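Side-chain contacts in DNA mismatch repair protein MutS (Thermus aquaticus, PDB 1EWQ), which binds mismatched DNA, hydrolyses ATP weakly and takes part in the repair of mismatches, possibly at the recognition step: residues R258-F263 against I622-G627; G311-G316 against E535-Y540; L551-G556 against A597-L602. All coordinates share one frame; numbering follows the deposited sequence.

Contact 1 (R258-F263 against I622-G627); sequences RALEVF and IYTRIG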
ATOM      1  N   ARG C 258      13.893  17.345   0.888  1.00 23.85           N
ATOM      2  CA  ARG C 258      13.158  16.579  -0.122  1.00 24.75           C
ATOM      3  C   ARG C 258      13.849  16.611  -1.483  1.00 24.99           C
ATOM      4  O   ARG C 258      13.992  15.568  -2.131  1.00 24.94           O
ATOM      5  CB  ARG C 258      11.727  17.116  -0.295  1.00 25.22           C
ATOM      6  CG  ARG C 258      10.733  16.731   0.803  1.00 26.71           C
ATOM      7  CD  ARG C 258       9.344  17.320   0.525  1.00 27.63           C
ATOM      8  NE  ARG C 258       8.325  16.840   1.458  1.00 28.84           N
ATOM      9  CZ  ARG C 258       7.888  15.580   1.511  1.00 29.33           C
ATOM     10  NH1 ARG C 258       8.381  14.667   0.684  1.00 29.79           N
ATOM     11  NH2 ARG C 258       6.954  15.229   2.386  1.00 29.65           N
ATOM     12  N   ALA C 259      14.262  17.798  -1.925  1.00 24.80           N
ATOM     13  CA  ALA C 259      14.916  17.926  -3.221  1.00 25.28           C
ATOM     14  C   ALA C 259      16.261  17.214  -3.260  1.00 25.33           C
ATOM     15  O   ALA C 259      16.679  16.740  -4.309  1.00 25.92           O
ATOM     16  CB  ALA C 259      15.091  19.408  -3.599  1.00 25.40           C
ATOM     17  N   LEU C 260      16.933  17.140  -2.118  1.00 25.83           N
ATOM     18  CA  LEU C 260      18.234  16.479  -2.024  1.00 25.76           C
ATOM     19  C   LEU C 260      18.106  15.009  -1.626  1.00 26.18           C
ATOM     20  O   LEU C 260      19.106  14.292  -1.537  1.00 26.71           O
ATOM     21  CB  LEU C 260      19.111  17.201  -0.999  1.00 25.65           C
ATOM     22  CG  LEU C 260      20.153  18.231  -1.448  1.00 26.07           C
ATOM     23  CD1 LEU C 260      19.818  18.824  -2.823  1.00 25.52           C
ATOM     24  CD2 LEU C 260      20.264  19.293  -0.370  1.00 25.15           C
ATOM     25  N   GLU C 261      16.880  14.564  -1.375  1.00 26.29           N
ATOM     26  CA  GLU C 261      16.631  13.183  -0.981  1.00 26.47           C
ATOM     27  C   GLU C 261      17.592  12.735   0.121  1.00 26.65           C
ATOM     28  O   GLU C 261      18.246  11.704   0.004  1.00 26.20           O
ATOM     29  CB  GLU C 261      16.769  12.255  -2.195  1.00 26.39           C
ATOM     30  CG  GLU C 261      15.931  12.678  -3.385  1.00 26.81           C
ATOM     31  CD  GLU C 261      16.033  11.721  -4.548  1.00 26.90           C
ATOM     32  OE1 GLU C 261      15.262  10.737  -4.589  1.00 27.58           O
ATOM     33  OE2 GLU C 261      16.894  11.953  -5.415  1.00 27.14           O
ATOM     34  N   VAL C 262      17.680  13.521   1.186  1.00 27.07           N
ATOM     35  CA  VAL C 262      18.562  13.192   2.298  1.00 27.77           C
ATOM     36  C   VAL C 262      18.052  11.979   3.075  1.00 28.66           C
ATOM     37  O   VAL C 262      18.802  11.029   3.327  1.00 28.11           O
ATOM     38  CB  VAL C 262      18.702  14.376   3.280  1.00 27.51           C
ATOM     39  CG1 VAL C 262      19.596  13.976   4.443  1.00 27.60           C
ATOM     40  CG2 VAL C 262      19.282  15.586   2.563  1.00 27.51           C
ATOM     41  N   PHE C 263      16.775  12.016   3.441  1.00 29.55           N
ATOM     42  CA  PHE C 263      16.165  10.934   4.202  1.00 31.08           C
ATOM     43  C   PHE C 263      15.102  10.156   3.432  1.00 32.43           C
ATOM     44  O   PHE C 263      14.876   8.979   3.704  1.00 32.57           O
ATOM     45  CB  PHE C 263      15.549  11.489   5.492  1.00 30.05           C
ATOM     46  CG  PHE C 263      16.548  12.101   6.419  1.00 29.62           C
ATOM     47  CD1 PHE C 263      16.459  13.439   6.769  1.00 28.96           C
ATOM     48  CD2 PHE C 263      17.584  11.340   6.944  1.00 29.44           C
ATOM     49  CE1 PHE C 263      17.379  14.008   7.624  1.00 29.09           C
ATOM     50  CE2 PHE C 263      18.517  11.907   7.807  1.00 29.42           C
ATOM     51  CZ  PHE C 263      18.416  13.240   8.148  1.00 29.11           C
ATOM     52  N   ILE C 622      21.276  25.516   3.274  1.00 23.75           N
ATOM     53  CA  ILE C 622      21.202  25.177   1.857  1.00 24.02           C
ATOM     54  C   ILE C 622      19.752  25.367   1.441  1.00 24.55           C
ATOM     55  O   ILE C 622      18.853  24.752   2.017  1.00 24.08           O
ATOM     56  CB  ILE C 622      21.612  23.730   1.602  1.00 23.87           C
ATOM     57  CG1 ILE C 622      23.081  23.531   1.985  1.00 23.90           C
ATOM     58  CG2 ILE C 622      21.371  23.379   0.144  1.00 24.05           C
ATOM     59  CD1 ILE C 622      23.519  22.077   2.008  1.00 23.98           C
ATOM     60  N   TYR C 623      19.531  26.229   0.451  1.00 25.18           N
ATOM     61  CA  TYR C 623      18.181  26.522  -0.026  1.00 25.99           C
ATOM     62  C   TYR C 623      18.003  26.169  -1.493  1.00 26.40           C
ATOM     63  O   TYR C 623      18.670  26.726  -2.362  1.00 26.31           O
ATOM     64  CB  TYR C 623      17.856  28.004   0.190  1.00 26.34           C
ATOM     65  CG  TYR C 623      18.072  28.456   1.615  1.00 27.55           C
ATOM     66  CD1 TYR C 623      19.200  29.203   1.975  1.00 27.70           C
ATOM     67  CD2 TYR C 623      17.166  28.106   2.617  1.00 27.98           C
ATOM     68  CE1 TYR C 623      19.422  29.595   3.307  1.00 28.19           C
ATOM     69  CE2 TYR C 623      17.379  28.485   3.948  1.00 29.05           C
ATOM     70  CZ  TYR C 623      18.506  29.228   4.287  1.00 29.02           C
ATOM     71  OH  TYR C 623      18.705  29.581   5.608  1.00 29.31           O
ATOM     72  N   THR C 624      17.082  25.249  -1.762  1.00 26.72           N
ATOM     73  CA  THR C 624      16.823  24.801  -3.117  1.00 26.94           C
ATOM     74  C   THR C 624      15.458  25.208  -3.663  1.00 27.41           C
ATOM     75  O   THR C 624      14.501  25.440  -2.916  1.00 27.27           O
ATOM     76  CB  THR C 624      16.916  23.257  -3.211  1.00 27.07           C
ATOM     77  OG1 THR C 624      15.873  22.663  -2.425  1.00 27.03           O
ATOM     78  CG2 THR C 624      18.266  22.765  -2.700  1.00 27.23           C
ATOM     79  N   ARG C 625      15.403  25.278  -4.988  1.00 27.71           N
ATOM     80  CA  ARG C 625      14.201  25.583  -5.753  1.00 28.29           C
ATOM     81  C   ARG C 625      14.451  24.730  -7.007  1.00 29.10           C
ATOM     82  O   ARG C 625      14.804  25.246  -8.068  1.00 28.41           O
ATOM     83  CB  ARG C 625      14.139  27.079  -6.098  1.00 27.84           C
ATOM     84  CG  ARG C 625      12.751  27.609  -6.510  1.00 27.43           C
ATOM     85  CD  ARG C 625      12.132  26.849  -7.680  1.00 27.75           C
ATOM     86  NE  ARG C 625      11.551  25.570  -7.268  1.00 27.61           N
ATOM     87  CZ  ARG C 625      11.331  24.544  -8.092  1.00 27.76           C
ATOM     88  NH1 ARG C 625      11.645  24.631  -9.378  1.00 27.04           N
ATOM     89  NH2 ARG C 625      10.783  23.427  -7.629  1.00 28.18           N
ATOM     90  N   ILE C 626      14.292  23.413  -6.853  1.00 30.73           N
ATOM     91  CA  ILE C 626      14.549  22.443  -7.925  1.00 32.28           C
ATOM     92  C   ILE C 626      13.385  21.508  -8.222  1.00 33.30           C
ATOM     93  O   ILE C 626      12.712  21.033  -7.309  1.00 33.93           O
ATOM     94  CB  ILE C 626      15.770  21.546  -7.571  1.00 32.11           C
ATOM     95  CG1 ILE C 626      17.008  22.402  -7.312  1.00 32.58           C
ATOM     96  CG2 ILE C 626      16.056  20.573  -8.706  1.00 32.47           C
ATOM     97  CD1 ILE C 626      18.151  21.634  -6.640  1.00 32.41           C
ATOM     98  N   GLY C 627      13.180  21.224  -9.507  1.00 34.65           N
ATOM     99  CA  GLY C 627      12.113  20.330  -9.934  1.00 36.09           C
ATOM    100  C   GLY C 627      10.709  20.782  -9.570  1.00 37.31           C
ATOM    101  O   GLY C 627      10.398  21.968  -9.610  1.00 37.12           O
TER

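Contact 2 (G311-G316 against E535-Y540); sequences GFVREG and EVAVRY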
ATOM      1  N   GLY C 311      41.331   8.851  11.120  1.00 28.09           N
ATOM      2  CA  GLY C 311      42.036   7.869  11.920  1.00 28.52           C
ATOM      3  C   GLY C 311      41.583   6.456  11.610  1.00 28.92           C
ATOM      4  O   GLY C 311      42.401   5.537  11.573  1.00 28.91           O
ATOM      5  N   PHE C 312      40.286   6.267  11.393  1.00 28.96           N
ATOM      6  CA  PHE C 312      39.784   4.935  11.075  1.00 29.71           C
ATOM      7  C   PHE C 312      40.020   4.613   9.603  1.00 29.92           C
ATOM      8  O   PHE C 312      39.998   3.453   9.209  1.00 29.86           O
ATOM      9  CB  PHE C 312      38.294   4.812  11.402  1.00 29.58           C
ATOM     10  CG  PHE C 312      38.011   4.468  12.840  1.00 30.12           C
ATOM     11  CD1 PHE C 312      37.258   5.321  13.639  1.00 30.05           C
ATOM     12  CD2 PHE C 312      38.476   3.281  13.387  1.00 30.02           C
ATOM     13  CE1 PHE C 312      36.968   4.996  14.961  1.00 30.21           C
ATOM     14  CE2 PHE C 312      38.193   2.942  14.714  1.00 30.31           C
ATOM     15  CZ  PHE C 312      37.435   3.803  15.503  1.00 30.20           C
ATOM     16  N   VAL C 313      40.239   5.643   8.791  1.00 30.34           N
ATOM     17  CA  VAL C 313      40.504   5.425   7.379  1.00 31.03           C
ATOM     18  C   VAL C 313      41.903   4.834   7.250  1.00 31.70           C
ATOM     19  O   VAL C 313      42.137   3.950   6.435  1.00 32.04           O
ATOM     20  CB  VAL C 313      40.429   6.743   6.569  1.00 31.12           C
ATOM     21  CG1 VAL C 313      41.091   6.560   5.206  1.00 30.82           C
ATOM     22  CG2 VAL C 313      38.971   7.157   6.386  1.00 30.94           C
ATOM     23  N   ARG C 314      42.824   5.312   8.077  1.00 32.27           N
ATOM     24  CA  ARG C 314      44.202   4.831   8.051  1.00 33.41           C
ATOM     25  C   ARG C 314      44.339   3.473   8.717  1.00 33.27           C
ATOM     26  O   ARG C 314      44.783   2.515   8.090  1.00 33.77           O
ATOM     27  CB  ARG C 314      45.130   5.813   8.762  1.00 34.41           C
ATOM     28  CG  ARG C 314      45.039   7.223   8.241  1.00 36.57           C
ATOM     29  CD  ARG C 314      46.046   8.115   8.941  1.00 38.28           C
ATOM     30  NE  ARG C 314      45.822   9.521   8.625  1.00 39.72           N
ATOM     31  CZ  ARG C 314      46.582  10.514   9.074  1.00 40.74           C
ATOM     32  NH1 ARG C 314      47.625  10.251   9.860  1.00 41.48           N
ATOM     33  NH2 ARG C 314      46.297  11.767   8.748  1.00 40.99           N
ATOM     34  N   GLU C 315      43.947   3.396   9.984  1.00 32.86           N
ATOM     35  CA  GLU C 315      44.037   2.163  10.753  1.00 32.32           C
ATOM     36  C   GLU C 315      42.989   1.124  10.350  1.00 32.18           C
ATOM     37  O   GLU C 315      42.046   0.853  11.094  1.00 31.71           O
ATOM     38  CB  GLU C 315      43.922   2.514  12.234  1.00 32.39           C
ATOM     39  CG  GLU C 315      45.001   3.482  12.656  1.00 32.34           C
ATOM     40  CD  GLU C 315      46.387   2.872  12.495  1.00 32.89           C
ATOM     41  OE1 GLU C 315      47.372   3.632  12.361  1.00 32.80           O
ATOM     42  OE2 GLU C 315      46.487   1.624  12.514  1.00 32.48           O
ATOM     43  N   GLY C 316      43.188   0.533   9.171  1.00 32.26           N
ATOM     44  CA  GLY C 316      42.256  -0.448   8.633  1.00 32.35           C
ATOM     45  C   GLY C 316      41.908  -1.614   9.536  1.00 32.77           C
ATOM     46  O   GLY C 316      40.730  -1.932   9.732  1.00 32.71           O
ATOM     47  N   GLU C 535      34.527   3.785   6.693  1.00 23.05           N
ATOM     48  CA  GLU C 535      34.216   2.633   5.857  1.00 23.33           C
ATOM     49  C   GLU C 535      33.703   3.093   4.492  1.00 23.83           C
ATOM     50  O   GLU C 535      34.161   2.616   3.452  1.00 23.96           O
ATOM     51  CB  GLU C 535      33.146   1.780   6.531  1.00 23.07           C
ATOM     52  CG  GLU C 535      33.068   0.349   6.039  1.00 22.94           C
ATOM     53  CD  GLU C 535      34.258  -0.487   6.494  1.00 22.88           C
ATOM     54  OE1 GLU C 535      34.995  -0.032   7.389  1.00 22.89           O
ATOM     55  OE2 GLU C 535      34.454  -1.598   5.970  1.00 22.37           O
ATOM     56  N   VAL C 536      32.740   4.011   4.509  1.00 23.61           N
ATOM     57  CA  VAL C 536      32.155   4.547   3.289  1.00 23.91           C
ATOM     58  C   VAL C 536      33.220   5.284   2.484  1.00 24.24           C
ATOM     59  O   VAL C 536      33.296   5.153   1.266  1.00 23.87           O
ATOM     60  CB  VAL C 536      31.003   5.544   3.612  1.00 24.32           C
ATOM     61  CG1 VAL C 536      30.661   6.376   2.375  1.00 24.95           C
ATOM     62  CG2 VAL C 536      29.781   4.789   4.076  1.00 24.05           C
ATOM     63  N   ALA C 537      34.030   6.070   3.182  1.00 24.30           N
ATOM     64  CA  ALA C 537      35.081   6.843   2.537  1.00 24.86           C
ATOM     65  C   ALA C 537      36.064   5.924   1.795  1.00 25.40           C
ATOM     66  O   ALA C 537      36.460   6.210   0.663  1.00 25.18           O
ATOM     67  CB  ALA C 537      35.816   7.683   3.579  1.00 24.36           C
ATOM     68  N   VAL C 538      36.448   4.819   2.432  1.00 25.51           N
ATOM     69  CA  VAL C 538      37.387   3.894   1.804  1.00 26.24           C
ATOM     70  C   VAL C 538      36.751   3.164   0.627  1.00 26.43           C
ATOM     71  O   VAL C 538      37.359   3.028  -0.429  1.00 26.42           O
ATOM     72  CB  VAL C 538      37.924   2.835   2.812  1.00 25.84           C
ATOM     73  CG1 VAL C 538      38.794   1.816   2.084  1.00 25.80           C
ATOM     74  CG2 VAL C 538      38.747   3.517   3.877  1.00 25.90           C
ATOM     75  N   ARG C 539      35.517   2.714   0.811  1.00 26.92           N
ATOM     76  CA  ARG C 539      34.803   1.979  -0.222  1.00 27.80           C
ATOM     77  C   ARG C 539      34.436   2.747  -1.494  1.00 27.73           C
ATOM     78  O   ARG C 539      34.462   2.184  -2.592  1.00 27.65           O
ATOM     79  CB  ARG C 539      33.529   1.370   0.377  1.00 28.68           C
ATOM     80  CG  ARG C 539      32.590   0.739  -0.638  1.00 30.47           C
ATOM     81  CD  ARG C 539      31.532  -0.111   0.062  1.00 31.84           C
ATOM     82  NE  ARG C 539      32.126  -1.322   0.625  1.00 33.50           N
ATOM     83  CZ  ARG C 539      32.019  -1.706   1.893  1.00 34.10           C
ATOM     84  NH1 ARG C 539      31.334  -0.976   2.764  1.00 34.18           N
ATOM     85  NH2 ARG C 539      32.610  -2.825   2.291  1.00 34.78           N
ATOM     86  N   TYR C 540      34.096   4.023  -1.344  1.00 27.26           N
ATOM     87  CA  TYR C 540      33.675   4.832  -2.477  1.00 27.04           C
ATOM     88  C   TYR C 540      34.702   5.867  -2.894  1.00 26.76           C
ATOM     89  O   TYR C 540      34.447   6.675  -3.783  1.00 26.93           O
ATOM     90  CB  TYR C 540      32.344   5.512  -2.140  1.00 27.33           C
ATOM     91  CG  TYR C 540      31.246   4.528  -1.781  1.00 27.78           C
ATOM     92  CD1 TYR C 540      30.385   4.769  -0.706  1.00 28.05           C
ATOM     93  CD2 TYR C 540      31.078   3.347  -2.507  1.00 27.81           C
ATOM     94  CE1 TYR C 540      29.387   3.848  -0.359  1.00 28.22           C
ATOM     95  CE2 TYR C 540      30.083   2.426  -2.171  1.00 28.28           C
ATOM     96  CZ  TYR C 540      29.245   2.677  -1.099  1.00 28.24           C
ATOM     97  OH  TYR C 540      28.285   1.749  -0.761  1.00 28.05           O
TER

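Contact 3 (L551-G556 against A597-L602); sequences LQIRAG and ALIALL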
ATOM      1  N   LEU C 551      34.943  28.026  -2.278  1.00 35.95           N
ATOM      2  CA  LEU C 551      34.463  26.692  -2.552  1.00 34.77           C
ATOM      3  C   LEU C 551      35.306  26.276  -3.745  1.00 34.26           C
ATOM      4  O   LEU C 551      35.286  26.927  -4.788  1.00 33.52           O
ATOM      5  CB  LEU C 551      32.975  26.692  -2.914  1.00 34.42           C
ATOM      6  CG  LEU C 551      32.375  25.323  -3.268  1.00 34.38           C
ATOM      7  CD1 LEU C 551      30.879  25.319  -2.967  1.00 34.07           C
ATOM      8  CD2 LEU C 551      32.642  25.001  -4.731  1.00 33.63           C
ATOM      9  N   GLN C 552      36.089  25.220  -3.569  1.00 33.63           N
ATOM     10  CA  GLN C 552      36.924  24.714  -4.647  1.00 33.44           C
ATOM     11  C   GLN C 552      36.857  23.208  -4.635  1.00 32.51           C
ATOM     12  O   GLN C 552      37.474  22.542  -3.799  1.00 32.43           O
ATOM     13  CB  GLN C 552      38.370  25.189  -4.496  1.00 34.25           C
ATOM     14  CG  GLN C 552      38.505  26.693  -4.627  1.00 36.26           C
ATOM     15  CD  GLN C 552      39.949  27.173  -4.641  1.00 37.50           C
ATOM     16  OE1 GLN C 552      40.715  26.860  -5.562  1.00 38.83           O
ATOM     17  NE2 GLN C 552      40.326  27.937  -3.622  1.00 37.69           N
ATOM     18  N   ILE C 553      36.081  22.678  -5.570  1.00 31.70           N
ATOM     19  CA  ILE C 553      35.888  21.245  -5.676  1.00 30.88           C
ATOM     20  C   ILE C 553      36.471  20.714  -6.977  1.00 30.59           C
ATOM     21  O   ILE C 553      36.118  21.180  -8.061  1.00 30.51           O
ATOM     22  CB  ILE C 553      34.379  20.889  -5.633  1.00 30.35           C
ATOM     23  CG1 ILE C 553      33.742  21.445  -4.353  1.00 30.24           C
ATOM     24  CG2 ILE C 553      34.199  19.384  -5.708  1.00 30.03           C
ATOM     25  CD1 ILE C 553      32.244  21.164  -4.233  1.00 29.27           C
ATOM     26  N   ARG C 554      37.367  19.743  -6.866  1.00 30.09           N
ATOM     27  CA  ARG C 554      37.959  19.131  -8.042  1.00 29.96           C
ATOM     28  C   ARG C 554      37.382  17.730  -8.196  1.00 29.13           C
ATOM     29  O   ARG C 554      37.434  16.925  -7.268  1.00 29.00           O
ATOM     30  CB  ARG C 554      39.488  19.043  -7.917  1.00 30.91           C
ATOM     31  CG  ARG C 554      40.179  18.581  -9.218  1.00 32.42           C
ATOM     32  CD  ARG C 554      41.718  18.602  -9.137  1.00 33.63           C
ATOM     33  NE  ARG C 554      42.271  17.485  -8.366  1.00 34.94           N
ATOM     34  CZ  ARG C 554      42.964  17.628  -7.241  1.00 35.71           C
ATOM     35  NH1 ARG C 554      43.188  18.843  -6.756  1.00 36.38           N
ATOM     36  NH2 ARG C 554      43.437  16.564  -6.601  1.00 36.21           N
ATOM     37  N   ALA C 555      36.817  17.453  -9.367  1.00 28.00           N
ATOM     38  CA  ALA C 555      36.247  16.148  -9.663  1.00 27.26           C
ATOM     39  C   ALA C 555      35.208  15.668  -8.657  1.00 26.76           C
ATOM     40  O   ALA C 555      35.299  14.546  -8.154  1.00 26.23           O
ATOM     41  CB  ALA C 555      37.370  15.102  -9.791  1.00 27.12           C
ATOM     42  N   GLY C 556      34.217  16.512  -8.377  1.00 26.18           N
ATOM     43  CA  GLY C 556      33.169  16.126  -7.453  1.00 25.43           C
ATOM     44  C   GLY C 556      32.123  15.283  -8.160  1.00 24.99           C
ATOM     45  O   GLY C 556      31.989  15.348  -9.383  1.00 25.02           O
ATOM     46  N   ALA C 597      25.454  20.610  -3.202  1.00 19.94           N
ATOM     47  CA  ALA C 597      24.806  20.680  -1.899  1.00 19.27           C
ATOM     48  C   ALA C 597      25.161  19.457  -1.051  1.00 19.20           C
ATOM     49  O   ALA C 597      25.406  19.568   0.156  1.00 18.61           O
ATOM     50  CB  ALA C 597      23.290  20.769  -2.074  1.00 18.84           C
ATOM     51  N   LEU C 598      25.197  18.288  -1.678  1.00 19.10           N
ATOM     52  CA  LEU C 598      25.512  17.081  -0.924  1.00 19.78           C
ATOM     53  C   LEU C 598      26.943  17.066  -0.406  1.00 19.88           C
ATOM     54  O   LEU C 598      27.190  16.668   0.731  1.00 20.28           O
ATOM     55  CB  LEU C 598      25.218  15.830  -1.762  1.00 20.27           C
ATOM     56  CG  LEU C 598      23.714  15.641  -1.994  1.00 20.60           C
ATOM     57  CD1 LEU C 598      23.473  14.496  -2.982  1.00 20.87           C
ATOM     58  CD2 LEU C 598      23.024  15.382  -0.664  1.00 20.25           C
ATOM     59  N   ILE C 599      27.887  17.506  -1.225  1.00 20.04           N
ATOM     60  CA  ILE C 599      29.280  17.543  -0.786  1.00 20.28           C
ATOM     61  C   ILE C 599      29.398  18.464   0.432  1.00 20.84           C
ATOM     62  O   ILE C 599      30.061  18.123   1.418  1.00 20.44           O
ATOM     63  CB  ILE C 599      30.200  18.046  -1.925  1.00 20.37           C
ATOM     64  CG1 ILE C 599      30.297  16.966  -3.011  1.00 20.23           C
ATOM     65  CG2 ILE C 599      31.575  18.416  -1.376  1.00 19.76           C
ATOM     66  CD1 ILE C 599      30.955  17.458  -4.288  1.00 20.60           C
ATOM     67  N   ALA C 600      28.742  19.624   0.352  1.00 21.08           N
ATOM     68  CA  ALA C 600      28.745  20.608   1.442  1.00 21.72           C
ATOM     69  C   ALA C 600      28.049  20.016   2.669  1.00 22.09           C
ATOM     70  O   ALA C 600      28.500  20.194   3.803  1.00 22.55           O
ATOM     71  CB  ALA C 600      28.024  21.879   1.003  1.00 21.81           C
ATOM     72  N   LEU C 601      26.954  19.306   2.434  1.00 22.57           N
ATOM     73  CA  LEU C 601      26.205  18.684   3.524  1.00 23.02           C
ATOM     74  C   LEU C 601      27.068  17.660   4.247  1.00 23.20           C
ATOM     75  O   LEU C 601      27.115  17.630   5.479  1.00 22.89           O
ATOM     76  CB  LEU C 601      24.954  18.003   2.982  1.00 23.03           C
ATOM     77  CG  LEU C 601      24.075  17.206   3.955  1.00 23.66           C
ATOM     78  CD1 LEU C 601      23.900  17.947   5.275  1.00 23.26           C
ATOM     79  CD2 LEU C 601      22.722  16.963   3.289  1.00 23.54           C
ATOM     80  N   LEU C 602      27.752  16.821   3.470  1.00 23.36           N
ATOM     81  CA  LEU C 602      28.612  15.787   4.038  1.00 23.20           C
ATOM     82  C   LEU C 602      29.773  16.386   4.830  1.00 23.17           C
ATOM     83  O   LEU C 602      30.102  15.912   5.914  1.00 23.56           O
ATOM     84  CB  LEU C 602      29.141  14.870   2.925  1.00 23.07           C
ATOM     85  CG  LEU C 602      28.112  13.959   2.242  1.00 23.39           C
ATOM     86  CD1 LEU C 602      28.760  13.230   1.061  1.00 23.11           C
ATOM     87  CD2 LEU C 602      27.570  12.964   3.249  1.00 22.75           C
TER

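Contact 1 (R258-F263 against I622-G627)
Ala259 points its methyl at the hydroxyl of Thr624, with CB 3.5 Å from OG1, and this carbon-to-oxygen approach is the nearest between the two segments. Thr624 divides its side chain between two neighbours. Its OG1 sits between the backbone N and the carbonyl carbon (chi1 65°), which turns the hydroxyl to Ala259, while the methyl CG2 goes to Leu260, 4.2 Å from CD1. Leu260 spans alternate residues on one face of the strand with its two branches: CD1 takes Thr624, and CD2 lies 4.3 Å from CG2 of Ile622. Both of its torsions are off the staggered positions (-98° and 23°), and in this buried side chain they fan CD1 and CD2 toward the two strand residues. The helix ends just here. Glu261 has a positive phi, and a Schellman motif closes the last turn. Polar anchoring comes from one turn earlier, where the hydroxyl of Thr256 bonds to the carbonyl of Ile622 and, weakly, to the amide of Thr624.

Strand 621-625 forms one margin of the six-stranded sheet of the ATPase domain, beside strand 657-662. Tyr623 and Arg625 reach helix 638-652, and the NE of Arg625 is salt-bridged to Glu645 there. Ile622 and Thr624 instead face the end of helix 254-259, with helix 589-603 alongside: Leu260 and Ile622 both rest on its Ala597.

Contact 2 (G311-G316 against E535-Y540)
Val313 spreads its two methyls over neighbouring residues of the opposing helix, CG1 against Val538 and CG2 against Ala537. The valine pair is the nearer, with CG1 of Val313 4.1 Å from CG2 of Val538; CG2 of Val313 lies 4.3 Å from CB of Ala537. The side chains of Val313 and Val538 do not meet head-on but pass one another in opposite directions, touching along their flanks. In Val313 the methyl CG1 lies opposite the backbone N (chi1 164°), which places it beside the carbonyl carbon and hands CG2 to the alanine. Val538 has much the same rotation (175°) but uses its other branch, the CG2 that lies next to its own backbone N. Small side chains let the backbones come close: the CA atoms of Val313 and Val538 are 6.6 Å apart.

The contact grades from a buried alanine to an exposed Val538, and it extends backward along the helices, where Val313 also rests on Ala534 and Phe312 packs on Tyr530, Ala531 and Ala534. Charged groups lie beside it. OE1 of Glu535 is salt-bridged to both Arg319 and Arg323, two positive charges that probably offset the nearby carboxylate of Glu320. Arg319 also donates to the carbonyl of Phe312 and touches Val538, so one arginine joins both segments at the following helix.

Glu315 marks the break between helices 299-314 and 316-326: it centres an inverse gamma turn, with Gly316 N 2.8 Å from Arg314 O, and it occupies the N-cap position of the second helix. The motif is apolar helix-on-helix packing through small side chains, which seats helix 299-314 against the last turns of helix 514-540.

Contact 3 (L551-G556 against A597-L602)
Ile599 is the residue through which the helix meets Ile553 and Gly556, and the helical residues around it serve other partners. Ala597, at the start, faces the segments of contact 1, and its carbonyl accepts the amide of Leu601. Leu598 follows, packing on Leu272 and His558. Ile599 then reaches for the strand, its tip meeting the tip of Ile553, with the two CD1 atoms 3.9 Å apart. That methyl of Ile599 is also 4.0 Å from CG2 of Ile553 and 4.1 Å from CA of Gly556, where the absence of a side chain brings the methyl directly against the backbone. The other branch contributes too: CG2 of Ile599 is 4.0 Å from CD1 of Ile553. Both isoleucines extend CG1 opposite their carbonyl carbon (chi1 -71° in Ile599, -56° in Ile553) with CD1 stretched outward, which brings the two ends together. Leu601 and Leu602, further on, pack against Leu272 of helix 272-276.

On the other side of the contact the chain turns a corner at Arg554 and Ala555, bringing Gly556 round to the same isoleucine that Ile553 touches. Strand 551-556 runs between strands 570-574 and 613-616 in a four-stranded sheet, and Leu616 touches both isoleucines. Helix 589-603, which follows the predicted ATP-binding loop, thus lies between this sheet and helix 272-276.

How the contacts relate
Contact 1 spans the longest stretch of chain, and contacts 2 and 3 lie in series within the loop it closes. Contacts 1 and 3, with centres 15 Å apart, touch through helix 589-603, where Leu601 meets Val262. This helix, which begins at the predicted ATP-binding loop, therefore has neighbours from the ATPase sheet, the four-stranded sheet and the 258-263 segment. Contact 2 stands apart among the helices, about 19 Å from contact 3 and 28 Å from contact 1 between centres. Contact 1 joins the domain III range to the ATPase sheet, contact 2 packs two helices together, and contact 3 seats helix 589-603 on the four-stranded sheet; all lie at least about 34 Å, by nearest atoms, from the bound DNA.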